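Side-chain contacts in CdiA-CT toxin, Conserved domain protein (Yersinia pseudotuberculosis serotype O:3, PDB 4ZQU), which is a toxin domain, probably a nuclease of the PDDEXK type, found here in complex with its CdiI immunity protein: residues 76-79 / 80-84; 94-97 / 98-102. All coordinates share one frame; numbering follows the deposited sequence.

Contact 1: 76-79 / 80-84; sequences VTVN and SSMIT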
loop_
_atom_site.group_PDB
_atom_site.type_symbol
_atom_site.label_atom_id
_atom_site.label_comp_id
_atom_site.label_asym_id
_atom_site.label_seq_id
_atom_site.Cartn_x
_atom_site.Cartn_y
_atom_site.Cartn_z
ATOM N N VAL A 76 -5.845 1.064 -1.285
ATOM C CA VAL A 76 -5.019 0.341 -0.317
ATOM C C VAL A 76 -3.775 1.139 0.072
ATOM O O VAL A 76 -3.115 1.730 -0.783
ATOM C CB VAL A 76 -4.579 -1.034 -0.868
ATOM C CG1 VAL A 76 -3.760 -1.803 0.171
ATOM C CG2 VAL A 76 -5.788 -1.845 -1.301
ATOM N N THR A 77 -3.455 1.145 1.365
ATOM C CA THR A 77 -2.298 1.878 1.873
ATOM C C THR A 77 -1.290 0.957 2.564
ATOM O O THR A 77 -1.649 0.181 3.449
ATOM C CB THR A 77 -2.724 2.986 2.863
ATOM O OG1 THR A 77 -3.578 3.928 2.198
ATOM C CG2 THR A 77 -1.503 3.714 3.413
ATOM N N VAL A 78 -0.032 1.044 2.140
ATOM C CA VAL A 78 1.062 0.295 2.755
ATOM C C VAL A 78 2.278 1.201 2.927
ATOM O O VAL A 78 2.640 1.931 2.008
ATOM C CB VAL A 78 1.470 -0.941 1.912
ATOM C CG1 VAL A 78 2.589 -1.714 2.601
ATOM C CG2 VAL A 78 0.276 -1.849 1.653
ATOM N N ASN A 79 2.902 1.172 4.102
ATOM C CA ASN A 79 4.170 1.871 4.279
ATOM C C ASN A 79 5.226 0.972 4.914
ATOM O O ASN A 79 4.924 -0.133 5.363
ATOM C CB ASN A 79 3.987 3.160 5.098
ATOM C CG ASN A 79 3.421 2.916 6.487
ATOM O OD1 ASN A 79 3.626 1.865 7.089
ATOM N ND2 ASN A 79 2.705 3.905 7.006
ATOM N N SER A 80 6.461 1.461 4.951
ATOM C CA SER A 80 7.603 0.648 5.353
ATOM C C SER A 80 7.569 0.243 6.825
ATOM O O SER A 80 8.221 -0.724 7.220
ATOM C CB SER A 80 8.901 1.397 5.056
ATOM O OG SER A 80 8.893 2.675 5.667
ATOM N N SER A 81 6.813 0.981 7.632
ATOM C CA SER A 81 6.688 0.677 9.054
ATOM C C SER A 81 5.946 -0.638 9.271
ATOM O O SER A 81 6.102 -1.288 10.305
ATOM C CB SER A 81 5.968 1.812 9.784
ATOM O OG SER A 81 4.634 1.944 9.329
ATOM N N MET A 82 5.141 -1.020 8.284
ATOM C CA MET A 82 4.371 -2.259 8.330
ATOM C C MET A 82 5.216 -3.458 7.921
ATOM O O MET A 82 4.951 -4.587 8.324
ATOM C CB MET A 82 3.152 -2.164 7.410
ATOM C CG MET A 82 2.303 -0.921 7.603
ATOM S SD MET A 82 1.179 -0.653 6.215
ATOM C CE MET A 82 0.359 0.858 6.707
ATOM N N ILE A 83 6.236 -3.196 7.113
ATOM C CA ILE A 83 7.041 -4.246 6.504
ATOM C C ILE A 83 8.128 -4.766 7.443
ATOM O O ILE A 83 8.954 -3.993 7.936
ATOM C CB ILE A 83 7.687 -3.737 5.207
ATOM C CG1 ILE A 83 6.615 -3.153 4.282
ATOM C CG2 ILE A 83 8.467 -4.846 4.524
ATOM C CD1 ILE A 83 7.168 -2.473 3.050
ATOM N N THR A 84 8.127 -6.075 7.686
ATOM C CA THR A 84 9.112 -6.683 8.580
ATOM C C THR A 84 10.200 -7.421 7.811
ATOM O O THR A 84 11.310 -7.602 8.311
ATOM C CB THR A 84 8.455 -7.662 9.573
ATOM O OG1 THR A 84 7.732 -8.667 8.854
ATOM C CG2 THR A 84 7.504 -6.923 10.504
#
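Asn79 ends strand 76-79, and the chain turns at once: Met82 N donates to Asn79 O at 3.1 Å, with the donor 46° out of the carbonyl plane. Residues 80-82 have helical backbone angles, and Ile83 N repeats the pattern by bonding to Ser80 O. The result is two overlapping turns.

The Asn79 side chain folds over this bend. Its CG lies between the backbone N and the carbonyl carbon; this chi1 of 60° brings the amide over the turn, with OD1 facing Ser81. Ser81 OG donates to Asn79 OD1 at a very short 2.5 Å, so the exact length is doubtful. Ser81 N adds only a weak bond to OD1, with a bent approach, and the geometry therefore resembles an Asx turn.

Met82 runs the other way, back along the strand. It is extended beyond CG and crosses the Asn79 side chain at about a right angle. Met82 CG lies 3.1 Å from Asn79 OD1. Further along, Met82 SD accepts a weak but fairly straight bond from Asn79 N at 3.3 Å. Met82 SD also packs 3.6 Å from Val78 CA and 4.0 Å from Val78 CG1.

Strand 76-79 is the second arm of a beta hairpin with strand 70-73. Val76 and Thr77 also pair with an antiparallel strand of the CdiI chain, which continues the sheet across the interface in a beta-augmentation. Met82 takes part in this interface too, packing on Asn30 of the CdiI chain.

Inside the toxin, Val78 touches Phe21. The Ile83 side chain touches Tyr24 and Phe68, while Ile83 CG1 passes 3.6 Å from Asn79 O.

Contact 2: 94-97 / 98-102; sequences VNTT and KAQWT
Thr96 CG2 sits over one face of the Trp101 indole, 3.5 Å above its plane and offset toward the rim. The methyl makes a CH-pi contact with the five-membered ring, 3.7 Å from its centroid and 18° off the normal. Chi1 of -57° sets Thr96 OG1 beside the backbone N, where it bonds to Pro93 O, and puts CG2 anti to that N, over the indole. The two side chains cross at about a right angle. Thr97 O approaches the ring obliquely. The indole also touches Val120 and Gln122 of strand 117-122.

The other flat group is the Gln100 amide. Gln100 OE1 accepts from Thr97 N at 2.9 Å along a nearly straight N-H (168°), with the donor tilted slightly from the carbonyl plane. Its NE2 donates to Met45 O.

Thr97 is the N-cap of helix 98-113. Thr97 OG1 accepts from Gln100 N at 3.2 Å. With the return bond to OE1, this is a capping box. Thr97 O takes the first helical bond, from Trp101 N at 2.8 Å, and a weak one from Gln100 N. At the next residue, Lys98 O accepts from both Thr102 N and Thr102 OG1, which reach it from opposite faces of its plane.

A water donates to Asn95 O and apparently to Gln100 OE1, though the latter distance is doubtfully short. Having OE1 accept and NE2 donate fixes which way round the Gln100 amide sits. Thr97 OG1 thus gives an acceptor to Gln100 N in the first turn, Gln100 OE1 gives one to the N-cap Thr97 N, and Met45 ties the helix start to helix 42-47.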
loop_
_atom_site.group_PDB
_atom_site.type_symbol
_atom_site.label_atom_id
_atom_site.label_comp_id
_atom_site.label_asym_id
_atom_site.label_seq_id
_atom_site.Cartn_x
_atom_site.Cartn_y
_atom_site.Cartn_z
ATOM N N VAL A 94 15.505 -22.111 -18.460
ATOM C CA VAL A 94 16.548 -23.116 -18.622
ATOM C C VAL A 94 17.693 -22.636 -19.509
ATOM O O VAL A 94 18.817 -23.122 -19.393
ATOM C CB VAL A 94 15.973 -24.418 -19.211
ATOM C CG1 VAL A 94 14.985 -25.044 -18.239
ATOM C CG2 VAL A 94 15.304 -24.146 -20.550
ATOM N N ASN A 95 17.409 -21.677 -20.387
ATOM C CA ASN A 95 18.422 -21.168 -21.307
ATOM C C ASN A 95 19.295 -20.087 -20.673
ATOM O O ASN A 95 20.021 -19.376 -21.370
ATOM C CB ASN A 95 17.768 -20.627 -22.583
ATOM C CG ASN A 95 16.933 -19.382 -22.333
ATOM O OD1 ASN A 95 16.300 -19.246 -21.288
ATOM N ND2 ASN A 95 16.929 -18.468 -23.297
ATOM N N THR A 96 19.216 -19.967 -19.351
ATOM C CA THR A 96 20.060 -19.038 -18.613
ATOM C C THR A 96 21.514 -19.492 -18.684
ATOM O O THR A 96 21.855 -20.583 -18.227
ATOM C CB THR A 96 19.627 -18.924 -17.138
ATOM O OG1 THR A 96 18.254 -18.518 -17.068
ATOM C CG2 THR A 96 20.495 -17.913 -16.403
ATOM N N THR A 97 22.365 -18.657 -19.269
ATOM C CA THR A 97 23.766 -19.010 -19.451
ATOM C C THR A 97 24.555 -18.810 -18.165
ATOM O O THR A 97 24.099 -18.131 -17.244
ATOM C CB THR A 97 24.415 -18.184 -20.569
ATOM O OG1 THR A 97 24.584 -16.834 -20.129
ATOM C CG2 THR A 97 23.547 -18.198 -21.813
ATOM N N LYS A 98 25.740 -19.409 -18.115
ATOM C CA LYS A 98 26.631 -19.286 -16.968
ATOM C C LYS A 98 26.948 -17.826 -16.691
ATOM O O LYS A 98 26.975 -17.392 -15.540
ATOM C CB LYS A 98 27.921 -20.073 -17.213
ATOM C CG LYS A 98 27.683 -21.500 -17.681
ATOM C CD LYS A 98 28.938 -22.113 -18.271
ATOM C CE LYS A 98 30.041 -22.213 -17.237
ATOM N NZ LYS A 98 31.262 -22.842 -17.810
ATOM N N ALA A 99 27.180 -17.070 -17.761
ATOM C CA ALA A 99 27.447 -15.642 -17.655
ATOM C C ALA A 99 26.263 -14.906 -17.038
ATOM O O ALA A 99 26.436 -13.911 -16.335
ATOM C CB ALA A 99 27.773 -15.066 -19.019
ATOM N N GLN A 100 25.061 -15.404 -17.304
ATOM C CA GLN A 100 23.849 -14.795 -16.777
ATOM C C GLN A 100 23.615 -15.190 -15.321
ATOM O O GLN A 100 23.134 -14.386 -14.524
ATOM C CB GLN A 100 22.646 -15.173 -17.643
ATOM C CG GLN A 100 22.609 -14.418 -18.968
ATOM C CD GLN A 100 21.510 -14.891 -19.898
ATOM O OE1 GLN A 100 21.145 -16.067 -19.901
ATOM N NE2 GLN A 100 20.975 -13.973 -20.695
ATOM N N TRP A 101 23.967 -16.423 -14.975
ATOM C CA TRP A 101 23.909 -16.869 -13.587
ATOM C C TRP A 101 24.857 -16.067 -12.709
ATOM O O TRP A 101 24.618 -15.898 -11.515
ATOM C CB TRP A 101 24.242 -18.356 -13.479
ATOM C CG TRP A 101 23.045 -19.230 -13.599
ATOM C CD1 TRP A 101 22.754 -20.091 -14.617
ATOM C CD2 TRP A 101 21.959 -19.320 -12.671
ATOM N NE1 TRP A 101 21.556 -20.718 -14.375
ATOM C CE2 TRP A 101 21.048 -20.260 -13.187
ATOM C CE3 TRP A 101 21.673 -18.697 -11.453
ATOM C CZ2 TRP A 101 19.865 -20.593 -12.526
ATOM C CZ3 TRP A 101 20.502 -19.031 -10.798
ATOM C CH2 TRP A 101 19.612 -19.968 -11.337
ATOM N N THR A 102 25.942 -15.589 -13.310
ATOM C CA THR A 102 26.903 -14.751 -12.608
ATOM C C THR A 102 26.264 -13.423 -12.216
ATOM O O THR A 102 26.526 -12.894 -11.134
ATOM C CB THR A 102 28.150 -14.497 -13.468
ATOM O OG1 THR A 102 28.769 -15.748 -13.788
ATOM C CG2 THR A 102 29.145 -13.629 -12.725
HETATM O O HOH W 1 20.282 -16.739 -22.083
#

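Contacts 1 and 2 lie on opposite sides of the chain's centre, their own centres about 17 and 18 Å from it. The two centres are about 34 Å apart and their nearest atoms about 24 Å apart, so they do not touch. Strand 85-92 joins them: the turn of contact 1 leads into it, and the loop of contact 2 leaves it for helix 98-113. Their surroundings differ. Contact 1 belongs to the hairpin that meets CdiI and the turn that follows it, whereas no other chain of the assembly touches contact 2, which joins a helix start to the toxin's own sheet and to helix 42-47.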